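Local coordinates for glyceraldehyde-3-phosphate dehydrogenase (Sulfolobus solfataricus, PDB 1B7G), which oxidises and phosphorylates D-glyceraldehyde 3-phosphate to 1,3-bisphosphoglycerate in glycolysis, using NADP in marked preference to NAD, at residues C139-L144 with S191-D196; S118-C123 with L144-C149. The protein carries 1 engineered substitution. All blocks are in the same frame, centred on the assembly; numbering follows the deposited sequence.

Both contacts are made by helix 139-152, which starts at the nucleophile Cys139 (assigned by similarity). Contact 1 uses its first turns. There it packs against residues 191-196, and the two segments share a sulfate at the inorganic phosphate site of this entry. Contact 2 uses the next turns, which a disulfide ties to residues 118-123, where the outermost strand on one side of this chain's parallel Rossmann-type sheet ends. The contact centres lie about 10 Å apart. Leu144 belongs to both, and Thr142 CG2 packs on Ser120 OG at 3.9 Å. One helix thus runs from the anion site to the cross-link. Along the chain the segments of the two contacts alternate.

Contact 1 of 2, residues C139-L144 with S191-D196. With SO4 (sulfate ion), chain C; SO4 (sulfate ion), chain F; SO4 (sulfate ion), chain H.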
loop_
_atom_site.group_PDB
_atom_site.type_symbol
_atom_site.label_atom_id
_atom_site.label_comp_id
_atom_site.label_asym_id
_atom_site.label_seq_id
_atom_site.Cartn_x
_atom_site.Cartn_y
_atom_site.Cartn_z
ATOM N N CYS A 139 -5.664 -3.212 -19.098
ATOM C CA CYS A 139 -5.342 -2.025 -18.336
ATOM C C CYS A 139 -4.685 -0.921 -19.184
ATOM O O CYS A 139 -5.026 0.243 -19.073
ATOM C CB CYS A 139 -4.318 -2.437 -17.217
ATOM S SG CYS A 139 -4.975 -3.799 -16.179
ATOM N N ASN A 140 -3.675 -1.285 -20.003
ATOM C CA ASN A 140 -3.021 -0.207 -20.774
ATOM C C ASN A 140 -3.870 0.172 -21.972
ATOM O O ASN A 140 -3.846 1.332 -22.374
ATOM C CB ASN A 140 -1.598 -0.655 -21.181
ATOM C CG ASN A 140 -0.666 -0.548 -19.974
ATOM O OD1 ASN A 140 -0.673 0.464 -19.274
ATOM N ND2 ASN A 140 0.129 -1.561 -19.718
ATOM N N THR A 141 -4.711 -0.759 -22.478
ATOM C CA THR A 141 -5.576 -0.369 -23.602
ATOM C C THR A 141 -6.601 0.643 -23.092
ATOM O O THR A 141 -6.964 1.625 -23.738
ATOM C CB THR A 141 -6.295 -1.579 -24.200
ATOM O OG1 THR A 141 -5.343 -2.606 -24.525
ATOM C CG2 THR A 141 -7.032 -1.181 -25.484
ATOM N N THR A 142 -7.118 0.352 -21.875
ATOM C CA THR A 142 -8.072 1.279 -21.253
ATOM C C THR A 142 -7.515 2.670 -21.108
ATOM O O THR A 142 -8.205 3.668 -21.348
ATOM C CB THR A 142 -8.540 0.761 -19.888
ATOM O OG1 THR A 142 -9.225 -0.496 -20.030
ATOM C CG2 THR A 142 -9.502 1.737 -19.213
ATOM N N ALA A 143 -6.249 2.790 -20.624
ATOM C CA ALA A 143 -5.689 4.110 -20.388
ATOM C C ALA A 143 -5.529 4.856 -21.725
ATOM O O ALA A 143 -5.830 6.033 -21.779
ATOM C CB ALA A 143 -4.343 3.982 -19.658
ATOM N N LEU A 144 -5.177 4.130 -22.775
ATOM C CA LEU A 144 -5.048 4.783 -24.104
ATOM C C LEU A 144 -6.430 5.263 -24.610
ATOM O O LEU A 144 -6.561 6.366 -25.110
ATOM C CB LEU A 144 -4.445 3.782 -25.066
ATOM C CG LEU A 144 -2.919 3.541 -25.097
ATOM C CD1 LEU A 144 -2.661 2.192 -25.740
ATOM C CD2 LEU A 144 -2.217 4.646 -25.884
ATOM N N SER A 191 2.828 -3.756 -30.604
ATOM C CA SER A 191 2.364 -4.682 -29.540
ATOM C C SER A 191 0.834 -4.812 -29.698
ATOM O O SER A 191 0.222 -4.076 -30.462
ATOM C CB SER A 191 2.705 -4.106 -28.183
ATOM O OG SER A 191 2.172 -2.797 -28.038
ATOM N N HIS A 192 0.172 -5.649 -28.911
ATOM C CA HIS A 192 -1.232 -5.945 -29.030
ATOM C C HIS A 192 -2.129 -4.748 -28.712
ATOM O O HIS A 192 -3.301 -4.803 -29.062
ATOM C CB HIS A 192 -1.608 -7.148 -28.136
ATOM C CG HIS A 192 -1.664 -6.841 -26.672
ATOM N ND1 HIS A 192 -2.796 -6.277 -26.103
ATOM C CD2 HIS A 192 -0.774 -6.994 -25.654
ATOM C CE1 HIS A 192 -2.595 -6.053 -24.822
ATOM N NE2 HIS A 192 -1.405 -6.511 -24.508
ATOM N N HIS A 193 -1.633 -3.752 -27.979
ATOM C CA HIS A 193 -2.392 -2.591 -27.624
ATOM C C HIS A 193 -3.085 -1.919 -28.791
ATOM O O HIS A 193 -4.251 -1.539 -28.627
ATOM C CB HIS A 193 -1.493 -1.574 -26.879
ATOM C CG HIS A 193 -0.791 -2.302 -25.750
ATOM N ND1 HIS A 193 0.356 -3.032 -25.929
ATOM C CD2 HIS A 193 -1.160 -2.478 -24.470
ATOM C CE1 HIS A 193 0.695 -3.607 -24.781
ATOM N NE2 HIS A 193 -0.221 -3.285 -23.859
ATOM N N ALA A 194 -2.390 -1.787 -29.939
ATOM C CA ALA A 194 -2.968 -1.067 -31.064
ATOM C C ALA A 194 -4.223 -1.746 -31.603
ATOM O O ALA A 194 -5.269 -1.120 -31.683
ATOM C CB ALA A 194 -1.909 -0.828 -32.147
ATOM N N LYS A 195 -4.154 -3.035 -31.838
ATOM C CA LYS A 195 -5.294 -3.834 -32.215
ATOM C C LYS A 195 -6.402 -3.710 -31.156
ATOM O O LYS A 195 -7.546 -3.482 -31.520
ATOM C CB LYS A 195 -4.888 -5.288 -32.360
ATOM C CG LYS A 195 -5.942 -6.161 -32.993
ATOM C CD LYS A 195 -5.596 -7.653 -32.978
ATOM C CE LYS A 195 -6.499 -8.327 -34.024
ATOM N NZ LYS A 195 -6.540 -9.802 -33.924
ATOM N N ASP A 196 -6.041 -3.792 -29.876
ATOM C CA ASP A 196 -7.059 -3.676 -28.825
ATOM C C ASP A 196 -7.719 -2.319 -28.840
ATOM O O ASP A 196 -8.956 -2.311 -28.741
ATOM C CB ASP A 196 -6.537 -4.096 -27.463
ATOM C CG ASP A 196 -6.153 -5.573 -27.444
ATOM O OD1 ASP A 196 -6.474 -6.238 -28.454
ATOM O OD2 ASP A 196 -5.470 -6.060 -26.539
HETATM S S SO4 C . -1.570 -4.702 -20.881
HETATM O O1 SO4 C . -1.256 -5.968 -20.232
HETATM O O2 SO4 C . -0.232 -3.963 -21.213
HETATM O O3 SO4 C . -2.355 -3.729 -20.125
HETATM O O4 SO4 C . -2.258 -5.059 -22.134
HETATM S S SO4 F . 1.746 -9.061 -28.018
HETATM O O1 SO4 F . 0.759 -9.832 -27.175
HETATM O O2 SO4 F . 3.134 -9.522 -27.630
HETATM O O3 SO4 F . 1.626 -7.581 -27.727
HETATM O O4 SO4 F . 1.519 -9.376 -29.462
HETATM S S SO4 H . -7.480 -10.949 -30.815
HETATM O O1 SO4 H . -8.225 -11.381 -32.067
HETATM O O2 SO4 H . -6.953 -12.176 -30.136
HETATM O O3 SO4 H . -8.365 -10.172 -29.914
HETATM O O4 SO4 H . -6.324 -10.097 -31.277
#
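His193 sets its ring against Asn140, with CD2 3.8 Å from Asn140 CB. Its CB also meets Leu144 CD1. Thr141 crosses Asp196 at about a right angle. Both Thr141 branches reach Asp196 CB, OG1 at 3.5 Å and CG2 at 3.6 Å. Thr141 OG1 bonds to Ser138 OG. No direct hydrogen bond joins the segments; a sulfate does. His193 NE2 points almost straight at sulfate O2 (2.7 Å, 176°), in the plane of its ring. Asn140 ND2 gives a second bond to this oxygen (2.9 Å). The backbone N of Asn140 binds O3 of the same ion (2.8 Å), while Asn140 OD1 is taken by His221 NE2. Ser191 OG bonds to His193 ND1 at the other side of the ring, which limits its rotation. The chi1 of His192 (74°) brings its ring beside that of His193. His192 ND1 bonds to Asp196 OD2 (2.7 Å) from above the carboxylate plane. Ser138 OG and Arg166 NE also bond to the sulfate. The ion probably comes from the crystallisation liquor. Ser138, Asn140, Arg166 and His193 all belong to the inorganic phosphate site of this entry, so the pocket is consistent with phosphate binding.

Contact 2 of 2, residues S118-C123 with L144-C149; sequences SFSALC and LLRTIC
Cys123 and Cys149 form a disulfide between the two segments. It links the short helix after strand 118-119, an outermost strand of the parallel Rossmann-type sheet within this chain, to helix 139-152, which begins at the active-site cysteine. Cys123 CB carries SG to the bond. Cys123 SG is joined to Cys149 SG at 2.0 Å, with chi3 at 114°. The same sulfur of Cys123 also rests against Leu145, touching its CB at 3.9 Å and its backbone O at 3.5 Å. Both cysteines place SG anti to their carbonyl carbon (chi1 -54° and -60°), which turns the two sulfurs to meet between the backbones. Leu122 O packs on Cys149 CB beside the bridge.

The rest of the contact is apolar packing with one water. Ser120 CB meets Leu145 CD1, and Ser120 OG lies near Leu145 CB. Leu122 CD2 lies on the aliphatic base of Arg146, 4.0 Å from CB, and the two side chains cross obliquely. Arg146 is extended from CG to NE, so its guanidinium is carried past Leu122. NH2 forms a salt bridge with Glu307. NH1 bonds to the backbone O of Pro276 and of Arg245. These partners hold the buried charge. Glu307 also accepts from Ala121 N, so one carboxylate serves both segments. Elsewhere on the helix, Leu144 and Ile148 touch strand 157-167 of the mixed sheet. The helix thus touches that sheet and is bonded through Cys149 to the segment that follows strand 118-119. A water joins the polar groups of both segments: it is 2.7 Å from Ser120 OG, accepts from Leu122 N at 3.2 Å, and takes a weak bond from Arg146 NE in the guanidinium plane.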
loop_
_atom_site.group_PDB
_atom_site.type_symbol
_atom_site.label_atom_id
_atom_site.label_comp_id
_atom_site.label_asym_id
_atom_site.label_seq_id
_atom_site.Cartn_x
_atom_site.Cartn_y
_atom_site.Cartn_z
ATOM N N SER A 118 -15.870 -5.230 -27.530
ATOM C CA SER A 118 -14.883 -4.823 -26.489
ATOM C C SER A 118 -15.383 -3.470 -26.010
ATOM O O SER A 118 -16.113 -2.800 -26.752
ATOM C CB SER A 118 -13.446 -4.721 -27.044
ATOM O OG SER A 118 -13.025 -6.026 -27.358
ATOM N N PHE A 119 -14.953 -3.041 -24.829
ATOM C CA PHE A 119 -15.537 -1.887 -24.178
ATOM C C PHE A 119 -14.571 -1.023 -23.404
ATOM O O PHE A 119 -13.677 -1.483 -22.715
ATOM C CB PHE A 119 -16.516 -2.513 -23.103
ATOM C CG PHE A 119 -17.192 -1.595 -22.140
ATOM C CD1 PHE A 119 -16.618 -1.165 -20.972
ATOM C CD2 PHE A 119 -18.525 -1.232 -22.362
ATOM C CE1 PHE A 119 -17.269 -0.356 -20.072
ATOM C CE2 PHE A 119 -19.202 -0.390 -21.481
ATOM C CZ PHE A 119 -18.588 0.042 -20.315
ATOM N N SER A 120 -14.869 0.242 -23.320
ATOM C CA SER A 120 -14.319 1.217 -22.438
ATOM C C SER A 120 -15.410 2.268 -22.228
ATOM O O SER A 120 -15.782 2.838 -23.252
ATOM C CB SER A 120 -13.023 1.862 -22.957
ATOM O OG SER A 120 -12.299 2.409 -21.838
ATOM N N ALA A 121 -15.842 2.547 -21.014
ATOM C CA ALA A 121 -16.994 3.387 -20.749
ATOM C C ALA A 121 -16.929 4.790 -21.284
ATOM O O ALA A 121 -17.940 5.331 -21.726
ATOM C CB ALA A 121 -17.365 3.446 -19.252
ATOM N N LEU A 122 -15.788 5.452 -21.301
ATOM C CA LEU A 122 -15.652 6.771 -21.867
ATOM C C LEU A 122 -15.750 6.733 -23.395
ATOM O O LEU A 122 -15.694 7.828 -23.965
ATOM C CB LEU A 122 -14.341 7.433 -21.449
ATOM C CG LEU A 122 -14.352 8.236 -20.151
ATOM C CD1 LEU A 122 -14.666 7.336 -18.965
ATOM C CD2 LEU A 122 -13.033 8.959 -19.917
ATOM N N CYS A 123 -15.806 5.586 -24.061
ATOM C CA CYS A 123 -15.858 5.601 -25.498
ATOM C C CYS A 123 -17.089 4.954 -26.145
ATOM O O CYS A 123 -17.544 5.551 -27.114
ATOM C CB CYS A 123 -14.643 4.903 -26.186
ATOM S SG CYS A 123 -13.048 5.561 -25.635
ATOM N N LEU A 144 -5.177 4.130 -22.775
ATOM C CA LEU A 144 -5.048 4.783 -24.104
ATOM C C LEU A 144 -6.430 5.263 -24.610
ATOM O O LEU A 144 -6.561 6.366 -25.110
ATOM C CB LEU A 144 -4.445 3.782 -25.066
ATOM C CG LEU A 144 -2.919 3.541 -25.097
ATOM C CD1 LEU A 144 -2.661 2.192 -25.740
ATOM C CD2 LEU A 144 -2.217 4.646 -25.884
ATOM N N LEU A 145 -7.478 4.442 -24.470
ATOM C CA LEU A 145 -8.821 4.820 -24.882
ATOM C C LEU A 145 -9.393 5.995 -24.116
ATOM O O LEU A 145 -9.932 6.910 -24.758
ATOM C CB LEU A 145 -9.791 3.624 -24.791
ATOM C CG LEU A 145 -9.481 2.570 -25.874
ATOM C CD1 LEU A 145 -10.208 1.272 -25.581
ATOM C CD2 LEU A 145 -9.813 3.180 -27.237
ATOM N N ARG A 146 -9.220 6.059 -22.798
ATOM C CA ARG A 146 -9.726 7.195 -22.050
ATOM C C ARG A 146 -9.044 8.482 -22.545
ATOM O O ARG A 146 -9.683 9.512 -22.578
ATOM C CB ARG A 146 -9.529 7.115 -20.546
ATOM C CG ARG A 146 -10.222 5.872 -19.918
ATOM C CD ARG A 146 -10.103 6.120 -18.384
ATOM N NE ARG A 146 -10.711 4.989 -17.671
ATOM C CZ ARG A 146 -10.303 4.600 -16.458
ATOM N NH1 ARG A 146 -9.360 5.288 -15.810
ATOM N NH2 ARG A 146 -10.902 3.553 -15.917
ATOM N N THR A 147 -7.721 8.395 -22.753
ATOM C CA THR A 147 -6.996 9.594 -23.197
ATOM C C THR A 147 -7.424 9.974 -24.617
ATOM O O THR A 147 -7.746 11.138 -24.801
ATOM C CB THR A 147 -5.464 9.324 -23.144
ATOM O OG1 THR A 147 -5.149 8.862 -21.817
ATOM C CG2 THR A 147 -4.688 10.549 -23.527
ATOM N N ILE A 148 -7.514 9.051 -25.538
ATOM C CA ILE A 148 -7.905 9.325 -26.928
ATOM C C ILE A 148 -9.361 9.795 -27.053
ATOM O O ILE A 148 -9.645 10.820 -27.699
ATOM C CB ILE A 148 -7.714 8.085 -27.815
ATOM C CG1 ILE A 148 -6.281 7.565 -27.921
ATOM C CG2 ILE A 148 -8.248 8.401 -29.223
ATOM C CD1 ILE A 148 -6.202 6.161 -28.509
ATOM N N CYS A 149 -10.315 9.125 -26.412
ATOM C CA CYS A 149 -11.728 9.604 -26.504
ATOM C C CYS A 149 -11.936 10.930 -25.828
ATOM O O CYS A 149 -12.563 11.840 -26.424
ATOM C CB CYS A 149 -12.700 8.535 -26.056
ATOM S SG CYS A 149 -12.636 7.026 -26.990
HETATM O O HOH W 1 -12.967 4.361 -20.143
#